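Local coordinates for protein phosphatidylinositol-specific phospholipase C (Listeria monocytogenes, PDB 2PLC) that is a bacterial phosphatidylinositol-specific phospholipase C of a TIM-barrel family, a single-chain enzyme built on an irregular alpha/beta barrel, at residues 171-174 and 178-181; 98-103 and 143-148; 91-96 and 127-132; 255-260 and 266-271. One frame throughout, in Å; residues are numbered along the deposited sequence.

Contact 1: 171-174 and 178-181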
loop_
_atom_site.group_PDB
_atom_site.type_symbol
_atom_site.label_atom_id
_atom_site.label_comp_id
_atom_site.label_asym_id
_atom_site.label_seq_id
_atom_site.Cartn_x
_atom_site.Cartn_y
_atom_site.Cartn_z
ATOM N N PHE A 171 -3.093 -12.372 11.864
ATOM C CA PHE A 171 -3.200 -10.959 11.511
ATOM C C PHE A 171 -3.007 -10.686 10.027
ATOM O O PHE A 171 -1.882 -10.629 9.531
ATOM C CB PHE A 171 -2.221 -10.132 12.349
ATOM C CG PHE A 171 -2.623 -10.008 13.791
ATOM C CD1 PHE A 171 -2.693 -11.132 14.610
ATOM C CD2 PHE A 171 -2.967 -8.770 14.323
ATOM C CE1 PHE A 171 -3.103 -11.025 15.936
ATOM C CE2 PHE A 171 -3.378 -8.649 15.648
ATOM C CZ PHE A 171 -3.448 -9.779 16.457
ATOM N N GLY A 172 -4.122 -10.494 9.331
ATOM C CA GLY A 172 -4.067 -10.238 7.906
ATOM C C GLY A 172 -3.607 -11.449 7.119
ATOM O O GLY A 172 -4.016 -12.578 7.398
ATOM N N MET A 173 -2.731 -11.210 6.146
ATOM C CA MET A 173 -2.206 -12.271 5.293
ATOM C C MET A 173 -0.768 -12.014 4.844
ATOM O O MET A 173 -0.181 -10.972 5.135
ATOM C CB MET A 173 -3.124 -12.469 4.075
ATOM C CG MET A 173 -3.635 -11.167 3.461
ATOM S SD MET A 173 -4.921 -11.361 2.204
ATOM C CE MET A 173 -6.358 -11.711 3.210
ATOM N N GLN A 174 -0.212 -12.985 4.133
ATOM C CA GLN A 174 1.150 -12.916 3.629
ATOM C C GLN A 174 1.242 -12.137 2.315
ATOM O O GLN A 174 0.411 -12.303 1.420
ATOM C CB GLN A 174 1.675 -14.333 3.413
ATOM C CG GLN A 174 3.092 -14.402 2.894
ATOM C CD GLN A 174 3.319 -15.601 1.997
ATOM O OE1 GLN A 174 2.546 -16.567 2.014
ATOM N NE2 GLN A 174 4.374 -15.540 1.191
ATOM N N PRO A 178 -1.085 -16.508 -2.871
ATOM C CA PRO A 178 -1.745 -16.893 -4.124
ATOM C C PRO A 178 -2.920 -16.018 -4.547
ATOM O O PRO A 178 -3.251 -15.961 -5.733
ATOM C CB PRO A 178 -2.197 -18.321 -3.837
ATOM C CG PRO A 178 -1.134 -18.820 -2.932
ATOM C CD PRO A 178 -0.979 -17.672 -1.974
ATOM N N ASN A 179 -3.549 -15.349 -3.582
ATOM C CA ASN A 179 -4.698 -14.481 -3.856
ATOM C C ASN A 179 -4.316 -13.069 -4.312
ATOM O O ASN A 179 -5.181 -12.200 -4.475
ATOM C CB ASN A 179 -5.605 -14.404 -2.619
ATOM C CG ASN A 179 -4.882 -13.871 -1.388
ATOM O OD1 ASN A 179 -3.658 -13.762 -1.367
ATOM N ND2 ASN A 179 -5.647 -13.538 -0.354
ATOM N N GLN A 180 -3.021 -12.850 -4.518
ATOM C CA GLN A 180 -2.509 -11.554 -4.943
ATOM C C GLN A 180 -1.774 -11.635 -6.271
ATOM O O GLN A 180 -1.130 -12.633 -6.571
ATOM C CB GLN A 180 -1.540 -11.016 -3.895
ATOM C CG GLN A 180 -2.182 -10.553 -2.609
ATOM C CD GLN A 180 -1.227 -10.622 -1.437
ATOM O OE1 GLN A 180 -1.555 -11.181 -0.392
ATOM N NE2 GLN A 180 -0.033 -10.072 -1.609
ATOM N N VAL A 181 -1.884 -10.581 -7.070
ATOM C CA VAL A 181 -1.187 -10.504 -8.349
ATOM C C VAL A 181 -0.318 -9.256 -8.246
ATOM O O VAL A 181 -0.836 -8.145 -8.099
ATOM C CB VAL A 181 -2.165 -10.367 -9.529
ATOM C CG1 VAL A 181 -1.395 -10.259 -10.835
ATOM C CG2 VAL A 181 -3.097 -11.565 -9.574
#

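Contact 2: 98-103 and 143-148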
loop_
_atom_site.group_PDB
_atom_site.type_symbol
_atom_site.label_atom_id
_atom_site.label_comp_id
_atom_site.label_asym_id
_atom_site.label_seq_id
_atom_site.Cartn_x
_atom_site.Cartn_y
_atom_site.Cartn_z
ATOM N N LYS A 98 -14.850 4.396 9.182
ATOM C CA LYS A 98 -15.383 3.555 8.111
ATOM C C LYS A 98 -14.347 3.227 7.039
ATOM O O LYS A 98 -14.596 2.400 6.163
ATOM C CB LYS A 98 -16.624 4.193 7.477
ATOM C CG LYS A 98 -17.864 4.209 8.371
ATOM C CD LYS A 98 -18.352 2.800 8.679
ATOM C CE LYS A 98 -19.589 2.819 9.563
ATOM N NZ LYS A 98 -20.062 1.442 9.877
ATOM N N GLU A 99 -13.183 3.867 7.127
ATOM C CA GLU A 99 -12.101 3.649 6.173
ATOM C C GLU A 99 -11.316 2.397 6.531
ATOM O O GLU A 99 -11.400 1.903 7.651
ATOM C CB GLU A 99 -11.145 4.844 6.163
ATOM C CG GLU A 99 -11.801 6.187 5.917
ATOM C CD GLU A 99 -12.579 6.235 4.624
ATOM O OE1 GLU A 99 -11.962 6.128 3.548
ATOM O OE2 GLU A 99 -13.811 6.395 4.684
ATOM N N THR A 100 -10.579 1.873 5.558
ATOM C CA THR A 100 -9.749 0.690 5.759
ATOM C C THR A 100 -8.399 0.941 5.107
ATOM O O THR A 100 -8.306 1.592 4.065
ATOM C CB THR A 100 -10.387 -0.605 5.180
ATOM O OG1 THR A 100 -9.414 -1.663 5.186
ATOM C CG2 THR A 100 -10.882 -0.391 3.769
ATOM N N ILE A 101 -7.346 0.446 5.741
ATOM C CA ILE A 101 -6.004 0.640 5.226
ATOM C C ILE A 101 -5.310 -0.684 4.995
ATOM O O ILE A 101 -5.393 -1.598 5.814
ATOM C CB ILE A 101 -5.177 1.543 6.175
ATOM C CG1 ILE A 101 -5.802 2.938 6.206
ATOM C CG2 ILE A 101 -3.717 1.615 5.738
ATOM C CD1 ILE A 101 -5.169 3.879 7.172
ATOM N N ILE A 102 -4.708 -0.807 3.820
ATOM C CA ILE A 102 -3.973 -2.004 3.455
ATOM C C ILE A 102 -2.522 -1.620 3.684
ATOM O O ILE A 102 -2.053 -0.615 3.157
ATOM C CB ILE A 102 -4.212 -2.376 1.990
ATOM C CG1 ILE A 102 -5.716 -2.518 1.740
ATOM C CG2 ILE A 102 -3.475 -3.673 1.653
ATOM C CD1 ILE A 102 -6.085 -2.653 0.291
ATOM N N MET A 103 -1.817 -2.418 4.477
ATOM C CA MET A 103 -0.444 -2.115 4.812
ATOM C C MET A 103 0.556 -3.229 4.588
ATOM O O MET A 103 0.453 -4.310 5.164
ATOM C CB MET A 103 -0.377 -1.656 6.270
ATOM C CG MET A 103 1.027 -1.391 6.781
ATOM S SD MET A 103 1.013 -0.899 8.505
ATOM C CE MET A 103 1.808 -2.291 9.250
ATOM N N PRO A 143 -11.686 -10.091 2.012
ATOM C CA PRO A 143 -12.850 -9.579 2.743
ATOM C C PRO A 143 -13.606 -8.433 2.091
ATOM O O PRO A 143 -13.103 -7.765 1.190
ATOM C CB PRO A 143 -12.244 -9.137 4.069
ATOM C CG PRO A 143 -10.898 -8.649 3.660
ATOM C CD PRO A 143 -10.440 -9.739 2.719
ATOM N N THR A 144 -14.831 -8.231 2.565
ATOM C CA THR A 144 -15.691 -7.160 2.090
ATOM C C THR A 144 -15.475 -5.978 3.026
ATOM O O THR A 144 -14.900 -6.133 4.104
ATOM C CB THR A 144 -17.188 -7.570 2.103
ATOM O OG1 THR A 144 -17.610 -7.851 3.442
ATOM C CG2 THR A 144 -17.398 -8.808 1.253
ATOM N N LEU A 145 -15.927 -4.800 2.610
ATOM C CA LEU A 145 -15.771 -3.597 3.415
ATOM C C LEU A 145 -16.406 -3.719 4.793
ATOM O O LEU A 145 -16.004 -3.031 5.732
ATOM C CB LEU A 145 -16.360 -2.391 2.689
ATOM C CG LEU A 145 -15.573 -1.814 1.516
ATOM C CD1 LEU A 145 -16.310 -0.613 0.979
ATOM C CD2 LEU A 145 -14.193 -1.397 1.978
ATOM N N LYS A 146 -17.390 -4.600 4.917
ATOM C CA LYS A 146 -18.072 -4.789 6.185
ATOM C C LYS A 146 -17.094 -5.317 7.234
ATOM O O LYS A 146 -17.013 -4.778 8.340
ATOM C CB LYS A 146 -19.259 -5.742 6.004
ATOM C CG LYS A 146 -20.357 -5.600 7.052
ATOM C CD LYS A 146 -20.152 -6.542 8.237
ATOM C CE LYS A 146 -20.884 -7.879 8.055
ATOM N NZ LYS A 146 -20.483 -8.651 6.837
ATOM N N ASP A 147 -16.303 -6.317 6.850
ATOM C CA ASP A 147 -15.327 -6.952 7.742
ATOM C C ASP A 147 -14.080 -6.130 8.084
ATOM O O ASP A 147 -13.418 -6.396 9.091
ATOM C CB ASP A 147 -14.884 -8.296 7.154
ATOM C CG ASP A 147 -16.052 -9.219 6.855
ATOM O OD1 ASP A 147 -16.821 -9.529 7.791
ATOM O OD2 ASP A 147 -16.200 -9.630 5.682
ATOM N N VAL A 148 -13.758 -5.148 7.246
ATOM C CA VAL A 148 -12.574 -4.317 7.453
ATOM C C VAL A 148 -12.852 -2.857 7.815
ATOM O O VAL A 148 -11.965 -2.015 7.696
ATOM C CB VAL A 148 -11.635 -4.358 6.213
ATOM C CG1 VAL A 148 -11.013 -5.736 6.055
ATOM C CG2 VAL A 148 -12.401 -3.982 4.952
#

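Contact 3: 91-96 and 127-132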
loop_
_atom_site.group_PDB
_atom_site.type_symbol
_atom_site.label_atom_id
_atom_site.label_comp_id
_atom_site.label_asym_id
_atom_site.label_seq_id
_atom_site.Cartn_x
_atom_site.Cartn_y
_atom_site.Cartn_z
ATOM N N GLN A 91 -4.824 6.629 14.830
ATOM C CA GLN A 91 -5.518 7.883 15.105
ATOM C C GLN A 91 -6.414 8.265 13.934
ATOM O O GLN A 91 -7.496 8.822 14.126
ATOM C CB GLN A 91 -4.523 9.009 15.396
ATOM C CG GLN A 91 -3.915 8.949 16.790
ATOM C CD GLN A 91 -4.966 8.981 17.892
ATOM O OE1 GLN A 91 -5.632 9.998 18.103
ATOM N NE2 GLN A 91 -5.123 7.865 18.596
ATOM N N PHE A 92 -5.962 7.956 12.719
ATOM C CA PHE A 92 -6.727 8.262 11.517
ATOM C C PHE A 92 -7.978 7.393 11.453
ATOM O O PHE A 92 -9.065 7.879 11.139
ATOM C CB PHE A 92 -5.882 8.032 10.265
ATOM C CG PHE A 92 -6.633 8.260 8.988
ATOM C CD1 PHE A 92 -6.855 9.547 8.522
ATOM C CD2 PHE A 92 -7.150 7.189 8.267
ATOM C CE1 PHE A 92 -7.583 9.770 7.361
ATOM C CE2 PHE A 92 -7.884 7.399 7.100
ATOM C CZ PHE A 92 -8.100 8.693 6.649
ATOM N N LEU A 93 -7.807 6.101 11.716
ATOM C CA LEU A 93 -8.919 5.153 11.698
ATOM C C LEU A 93 -9.920 5.403 12.818
ATOM O O LEU A 93 -11.074 4.973 12.736
ATOM C CB LEU A 93 -8.397 3.724 11.789
ATOM C CG LEU A 93 -7.672 3.238 10.542
ATOM C CD1 LEU A 93 -7.078 1.870 10.790
ATOM C CD2 LEU A 93 -8.646 3.217 9.374
ATOM N N LYS A 94 -9.466 6.081 13.869
ATOM C CA LYS A 94 -10.304 6.408 15.016
ATOM C C LYS A 94 -11.186 7.600 14.657
ATOM O O LYS A 94 -12.362 7.651 15.013
ATOM C CB LYS A 94 -9.420 6.749 16.221
ATOM C CG LYS A 94 -10.178 7.018 17.513
ATOM C CD LYS A 94 -9.246 7.431 18.653
ATOM C CE LYS A 94 -8.289 6.309 19.048
ATOM N NZ LYS A 94 -7.448 6.671 20.231
ATOM N N LYS A 95 -10.606 8.536 13.914
ATOM C CA LYS A 95 -11.289 9.752 13.488
ATOM C C LYS A 95 -12.243 9.480 12.311
ATOM O O LYS A 95 -13.312 10.084 12.211
ATOM C CB LYS A 95 -10.244 10.796 13.094
ATOM C CG LYS A 95 -10.656 12.244 13.317
ATOM C CD LYS A 95 -10.191 13.123 12.162
ATOM C CE LYS A 95 -8.726 12.888 11.837
ATOM N NZ LYS A 95 -8.490 12.971 10.367
ATOM N N ASN A 96 -11.838 8.575 11.423
ATOM C CA ASN A 96 -12.630 8.196 10.250
ATOM C C ASN A 96 -12.759 6.673 10.308
ATOM O O ASN A 96 -12.099 5.955 9.559
ATOM C CB ASN A 96 -11.894 8.615 8.977
ATOM C CG ASN A 96 -11.330 10.014 9.075
ATOM O OD1 ASN A 96 -12.031 10.997 8.844
ATOM N ND2 ASN A 96 -10.060 10.112 9.450
ATOM N N LYS A 127 -4.215 -4.530 18.354
ATOM C CA LYS A 127 -4.991 -5.619 17.763
ATOM C C LYS A 127 -6.444 -5.292 17.396
ATOM O O LYS A 127 -6.994 -5.877 16.461
ATOM C CB LYS A 127 -4.923 -6.873 18.637
ATOM C CG LYS A 127 -5.521 -6.724 20.017
ATOM C CD LYS A 127 -5.329 -8.005 20.812
ATOM C CE LYS A 127 -6.066 -7.941 22.136
ATOM N NZ LYS A 127 -7.536 -7.772 21.941
ATOM N N ASP A 128 -7.056 -4.342 18.097
ATOM C CA ASP A 128 -8.435 -3.963 17.796
ATOM C C ASP A 128 -8.546 -3.218 16.468
ATOM O O ASP A 128 -9.650 -3.006 15.961
ATOM C CB ASP A 128 -9.031 -3.113 18.924
ATOM C CG ASP A 128 -9.307 -3.918 20.183
ATOM O OD1 ASP A 128 -9.637 -5.120 20.076
ATOM O OD2 ASP A 128 -9.203 -3.342 21.286
ATOM N N TYR A 129 -7.401 -2.818 15.913
ATOM C CA TYR A 129 -7.368 -2.096 14.642
ATOM C C TYR A 129 -6.869 -2.971 13.499
ATOM O O TYR A 129 -6.646 -2.486 12.390
ATOM C CB TYR A 129 -6.508 -0.837 14.752
ATOM C CG TYR A 129 -7.102 0.232 15.640
ATOM C CD1 TYR A 129 -8.017 1.152 15.132
ATOM C CD2 TYR A 129 -6.749 0.323 16.988
ATOM C CE1 TYR A 129 -8.569 2.141 15.943
ATOM C CE2 TYR A 129 -7.296 1.308 17.810
ATOM C CZ TYR A 129 -8.204 2.215 17.278
ATOM O OH TYR A 129 -8.726 3.209 18.075
ATOM N N PHE A 130 -6.701 -4.261 13.770
ATOM C CA PHE A 130 -6.237 -5.197 12.753
ATOM C C PHE A 130 -7.285 -6.229 12.353
ATOM O O PHE A 130 -7.959 -6.803 13.213
ATOM C CB PHE A 130 -4.970 -5.920 13.228
ATOM C CG PHE A 130 -3.717 -5.120 13.043
ATOM C CD1 PHE A 130 -3.326 -4.186 13.995
ATOM C CD2 PHE A 130 -2.949 -5.271 11.893
ATOM C CE1 PHE A 130 -2.189 -3.407 13.805
ATOM C CE2 PHE A 130 -1.813 -4.498 11.692
ATOM C CZ PHE A 130 -1.432 -3.561 12.651
ATOM N N TYR A 131 -7.450 -6.429 11.046
ATOM C CA TYR A 131 -8.380 -7.435 10.550
ATOM C C TYR A 131 -7.714 -8.759 10.877
ATOM O O TYR A 131 -6.597 -9.032 10.431
ATOM C CB TYR A 131 -8.576 -7.328 9.041
ATOM C CG TYR A 131 -9.261 -8.540 8.432
ATOM C CD1 TYR A 131 -10.627 -8.754 8.596
ATOM C CD2 TYR A 131 -8.537 -9.461 7.678
ATOM C CE1 TYR A 131 -11.254 -9.858 8.018
ATOM C CE2 TYR A 131 -9.149 -10.559 7.101
ATOM C CZ TYR A 131 -10.505 -10.753 7.271
ATOM O OH TYR A 131 -11.107 -11.838 6.674
ATOM N N THR A 132 -8.418 -9.597 11.621
ATOM C CA THR A 132 -7.849 -10.863 12.021
ATOM C C THR A 132 -8.820 -12.032 11.879
ATOM O O THR A 132 -10.034 -11.858 11.964
ATOM C CB THR A 132 -7.328 -10.742 13.465
ATOM O OG1 THR A 132 -6.520 -11.878 13.777
ATOM C CG2 THR A 132 -8.485 -10.624 14.456
#

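Contact 4: 255-260 and 266-271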
loop_
_atom_site.group_PDB
_atom_site.type_symbol
_atom_site.label_atom_id
_atom_site.label_comp_id
_atom_site.label_asym_id
_atom_site.label_seq_id
_atom_site.Cartn_x
_atom_site.Cartn_y
_atom_site.Cartn_z
ATOM N N LEU A 255 -3.252 0.901 -7.270
ATOM C CA LEU A 255 -2.287 1.637 -8.084
ATOM C C LEU A 255 -1.306 2.307 -7.125
ATOM O O LEU A 255 -1.636 3.295 -6.461
ATOM C CB LEU A 255 -3.017 2.657 -8.970
ATOM C CG LEU A 255 -4.040 2.019 -9.933
ATOM C CD1 LEU A 255 -4.764 3.071 -10.753
ATOM C CD2 LEU A 255 -3.340 1.024 -10.854
ATOM N N ILE A 256 -0.108 1.734 -7.055
ATOM C CA ILE A 256 0.956 2.163 -6.151
ATOM C C ILE A 256 1.941 3.140 -6.802
ATOM O O ILE A 256 2.707 2.766 -7.693
ATOM C CB ILE A 256 1.676 0.907 -5.605
ATOM C CG1 ILE A 256 0.623 -0.136 -5.190
ATOM C CG2 ILE A 256 2.520 1.259 -4.408
ATOM C CD1 ILE A 256 1.186 -1.471 -4.842
ATOM N N MET A 257 1.976 4.367 -6.281
ATOM C CA MET A 257 2.799 5.426 -6.852
ATOM C C MET A 257 3.847 6.125 -5.986
ATOM O O MET A 257 3.831 6.060 -4.749
ATOM C CB MET A 257 1.870 6.528 -7.384
ATOM C CG MET A 257 0.716 6.044 -8.236
ATOM S SD MET A 257 -0.575 7.272 -8.399
ATOM C CE MET A 257 -1.514 6.968 -6.890
ATOM N N ASP A 258 4.753 6.805 -6.686
ATOM C CA ASP A 258 5.792 7.641 -6.099
ATOM C C ASP A 258 5.278 9.034 -6.449
ATOM O O ASP A 258 4.696 9.221 -7.521
ATOM C CB ASP A 258 7.133 7.469 -6.809
ATOM C CG ASP A 258 7.877 6.232 -6.383
ATOM O OD1 ASP A 258 7.632 5.721 -5.268
ATOM O OD2 ASP A 258 8.736 5.782 -7.170
ATOM N N PHE A 259 5.448 9.985 -5.534
ATOM C CA PHE A 259 5.031 11.373 -5.737
ATOM C C PHE A 259 3.635 11.579 -6.346
ATOM O O PHE A 259 3.484 12.292 -7.339
ATOM C CB PHE A 259 6.069 12.109 -6.599
ATOM C CG PHE A 259 7.446 12.136 -6.007
ATOM C CD1 PHE A 259 7.760 13.030 -4.993
ATOM C CD2 PHE A 259 8.440 11.296 -6.489
ATOM C CE1 PHE A 259 9.048 13.089 -4.470
ATOM C CE2 PHE A 259 9.725 11.345 -5.976
ATOM C CZ PHE A 259 10.035 12.245 -4.964
ATOM N N PRO A 260 2.596 10.957 -5.767
ATOM C CA PRO A 260 1.269 11.159 -6.351
ATOM C C PRO A 260 0.718 12.540 -6.046
ATOM O O PRO A 260 0.921 13.070 -4.956
ATOM C CB PRO A 260 0.437 10.087 -5.658
ATOM C CG PRO A 260 1.075 10.008 -4.297
ATOM C CD PRO A 260 2.539 10.010 -4.641
ATOM N N LYS A 266 -7.509 11.679 -6.514
ATOM C CA LYS A 266 -8.955 11.868 -6.603
ATOM C C LYS A 266 -9.562 11.140 -7.795
ATOM O O LYS A 266 -10.611 10.512 -7.680
ATOM C CB LYS A 266 -9.308 13.357 -6.702
ATOM C CG LYS A 266 -9.293 14.115 -5.386
ATOM C CD LYS A 266 -9.827 15.528 -5.577
ATOM C CE LYS A 266 -9.855 16.310 -4.273
ATOM N NZ LYS A 266 -10.389 17.691 -4.466
ATOM N N ASN A 267 -8.904 11.239 -8.946
ATOM C CA ASN A 267 -9.397 10.594 -10.154
ATOM C C ASN A 267 -9.396 9.077 -10.076
ATOM O O ASN A 267 -10.236 8.424 -10.694
ATOM C CB ASN A 267 -8.628 11.093 -11.379
ATOM C CG ASN A 267 -9.030 12.499 -11.770
ATOM O OD1 ASN A 267 -10.084 12.982 -11.366
ATOM N ND2 ASN A 267 -8.199 13.160 -12.564
ATOM N N ILE A 268 -8.462 8.514 -9.315
ATOM C CA ILE A 268 -8.408 7.065 -9.152
ATOM C C ILE A 268 -9.579 6.655 -8.256
ATOM O O ILE A 268 -10.229 5.636 -8.497
ATOM C CB ILE A 268 -7.065 6.606 -8.538
ATOM C CG1 ILE A 268 -5.929 6.886 -9.518
ATOM C CG2 ILE A 268 -7.110 5.120 -8.204
ATOM C CD1 ILE A 268 -4.561 6.514 -8.993
ATOM N N ILE A 269 -9.864 7.478 -7.249
ATOM C CA ILE A 269 -10.978 7.229 -6.331
ATOM C C ILE A 269 -12.306 7.300 -7.099
ATOM O O ILE A 269 -13.188 6.455 -6.908
ATOM C CB ILE A 269 -11.009 8.268 -5.182
ATOM C CG1 ILE A 269 -9.811 8.071 -4.252
ATOM C CG2 ILE A 269 -12.316 8.165 -4.395
ATOM C CD1 ILE A 269 -9.652 9.180 -3.222
ATOM N N LYS A 270 -12.429 8.299 -7.978
ATOM C CA LYS A 270 -13.639 8.492 -8.773
ATOM C C LYS A 270 -13.971 7.308 -9.680
ATOM O O LYS A 270 -15.104 7.186 -10.148
ATOM C CB LYS A 270 -13.555 9.774 -9.602
ATOM C CG LYS A 270 -13.723 11.047 -8.797
ATOM C CD LYS A 270 -13.890 12.243 -9.727
ATOM C CE LYS A 270 -14.168 13.527 -8.959
ATOM N NZ LYS A 270 -14.543 14.656 -9.862
ATOM N N ASN A 271 -12.992 6.438 -9.926
ATOM C CA ASN A 271 -13.229 5.264 -10.762
ATOM C C ASN A 271 -14.228 4.301 -10.123
ATOM O O ASN A 271 -14.892 3.550 -10.828
ATOM C CB ASN A 271 -11.924 4.526 -11.073
ATOM C CG ASN A 271 -12.136 3.335 -11.991
ATOM O OD1 ASN A 271 -12.078 2.191 -11.559
ATOM N ND2 ASN A 271 -12.400 3.604 -13.267
#

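Contact 1: 171-174 and 178-181
Met173 and Asn179 meet through sulfur and amide: Asn179 ND2 sends a weak hydrogen bond to Met173 SD over 3.4 Å, with an N-H...S angle of 151°. The methionine methyl stays on the fringe of this meeting, Met173 CE lying 4.1 Å from Asn179 ND2. Beside it the Gln180 side chain, extended beyond CG, reaches toward the backbone carbonyl of Gln174. Both partners of the sulfur contact bring CG between their own backbone N and carbonyl carbon (chi1 41° for Met173, 59° for Asn179), and a bend at chi3 of Met173 folds CE back while SD stays turned to the amide. Sulfur is a poor acceptor, and the same amide nitrogen also gives a weak hydrogen bond to Asn140 O, so this buried nitrogen has two weak acceptors, the sulfur and a backbone carbonyl. In the next shell, Met173 and Gln180 both touch Leu155 of strand 152-157, the parallel neighbour of strand 169-174. The backbones are spoken for elsewhere: Met173 is hydrogen-bonded to Leu154 and Ser156, Asn179 to Leu212. Between the two segments the nearest CA atoms, those of Gln174 and Pro178, are 9.2 Å apart, too far for strand pairing. Strand 169-174 belongs to the mixed sheet and strand 180-183 is the outermost strand of the parallel one; the two are not paired with each other, and side chains meet between them. This is consistent with the open, irregular TIM barrel of the bacterial phosphatidylinositol-specific phospholipases C.

Contact 2: 98-103 and 143-148
Thr100 turns its two branches to different tasks against Val148 and Leu145: with chi1 at 169°, OG1 stands opposite the backbone N, and CG2 is left between N and the carbonyl carbon, facing the loop. Val148, at chi1 -68°, likewise has CG2 between its backbone N and carbonyl carbon, and that methyl comes to 4.1 Å from Thr100 CG2. The other neighbour of Thr100 CG2 is Leu145 CD2, at 3.9 Å; the leucine side chain reaches in at about a right angle to the threonine. The hydroxyl lies alongside the valine, Thr100 OG1 being 3.6 Å from Val148 CB. Closest of all is the backbone: Val148 O sits 3.3 Å from Thr100 CB, against the carbon rather than the hydroxyl, which instead makes a weak hydrogen bond to Lys151 O.

Behind the surface of contact, the loop has helical backbone angles at 145-147, without regular helix bonding. Thr144 OG1 bonds Asp147 OD2 at 3.2 Å, meeting the oxygen from well above the carboxylate plane (57° out of it), and weak backbone bonds from Asp147 and Val148 return to Thr144 O. On the strand side Ile101 pairs with Lys151 and Leu153, which ties the end of the loop to strand 101-107. Glu99 points away from the loop and holds Arg59 by a salt bridge and the backbone N of Met7 and Ser8 by hydrogen bonds. The contact itself is therefore chiefly van der Waals: its fit comes from methyl and methine carbons, the threonine hydroxyl and one carbonyl oxygen, while the directional bonds of these residues are made to groups outside it.

Contact 3: 91-96 and 127-132
Leu93 and Tyr129 form the inner half of this contact, Leu93 CB approaching the ring obliquely and lying 4.2 Å from Tyr129 CD1. Leu93 is buried and also rests on Ile152 of strand 152-157, so the CD1 side of the tyrosine meets a residue that is itself packed on the sheet. Tyr129 makes the whole contact on its side, with CG turned opposite its carbonyl carbon (chi1 -68°) and the ring carried toward the helix.

The outer half is the solvent side: Lys94 is exposed, yet its chain, extended as far as CD, bends at chi3 (-65°) to bring Lys94 CE within 3.3 Å of Tyr129 OH. It is the aliphatic part of the lysine that touches.

Beyond, the helix ends at Lys95, and Asn96 folds its side chain back: Asn96 ND2 donates to Phe92 O at 3.0 Å, a carbonyl that also accepts from Asn96 N, and lies over one face of the Phe92 ring, offset toward its rim, while Asn96 OD1 bonds Gln5. Helix 82-95 links parallel strands 60-65 and 101-107 in a beta-alpha-beta crossover, and Tyr129 comes from the connection that follows helix 114-125, as expected in the outer layer of an alpha/beta barrel.

Contact 4: 255-260 and 266-271
Strand residue Leu255 and helix residue Ile268 bring their CA atoms to 8.3 Å, a spacing bridged by the side chains of Ile268, Leu255 and Met257. The isoleucine chain is extended (chi2 178°), which pushes CD1 out between Leu255 and Met257, two apart in the strand and so on the same side. Ile268 CD1 meets Met257 CE at 3.7 Å, the two side chains reaching toward each other tip to tip, and sits 3.9 Å from Leu255 CD1. The second branch of the isoleucine is used as well: Ile268 CG2 comes to 4.0 Å from Leu255 CD1, so that leucine methyl is touched by both arms. Met257 gets its methyl there by a bend at chi3 (-84°), and its sulfur stays farther back, with Met257 SD 4.1 Å from Ile268 CD1.

Strand 253-257 is the last strand of the barrel and helix 262-269 the last helix, laid against the outside of the sheet. Ile256, between the two contact residues, points the other way and packs on Leu214 and His216, whereas Leu255 also touches Val241 of helix 226-246. Pro22 of neighbouring strand 20-24 also touches Ile268 and Ile269, so the last helix covers the joint between the last and first strands of the barrel; the backbone of Leu255 bonds Ile21 and Gly23 in that strand. Asn271, three residues on from Ile268, bonds the Ser20 hydroxyl through OD1, and its ND2 donates to Thr245 OG1 and Val249 O.

Overall arrangement
Contacts 1, 2 and 4 are buried, while contact 3 is only partly so and opens to solvent through its lysine. Contacts 2 and 3 are neighbours, with centres about 10 Å apart: helix 82-95 leads into strand 101-107, and Leu93 of contact 3 packs on the Glu99 carbonyl of contact 2. Contact 3 also reaches contact 1, where Tyr131 O probably bonds Gly172 N and Phe130 packs on Phe171. Contact 4 stands apart, across the chain's centre from contact 1, although both involve the four-stranded parallel sheet. Chemistry follows position: apolar, with a thioether, between strand and helix in contact 4, methyls with a carbonyl in contact 2, weakly polar at the seam of contact 1, and a lysine chain against a tyrosine hydroxyl at the surface in contact 3.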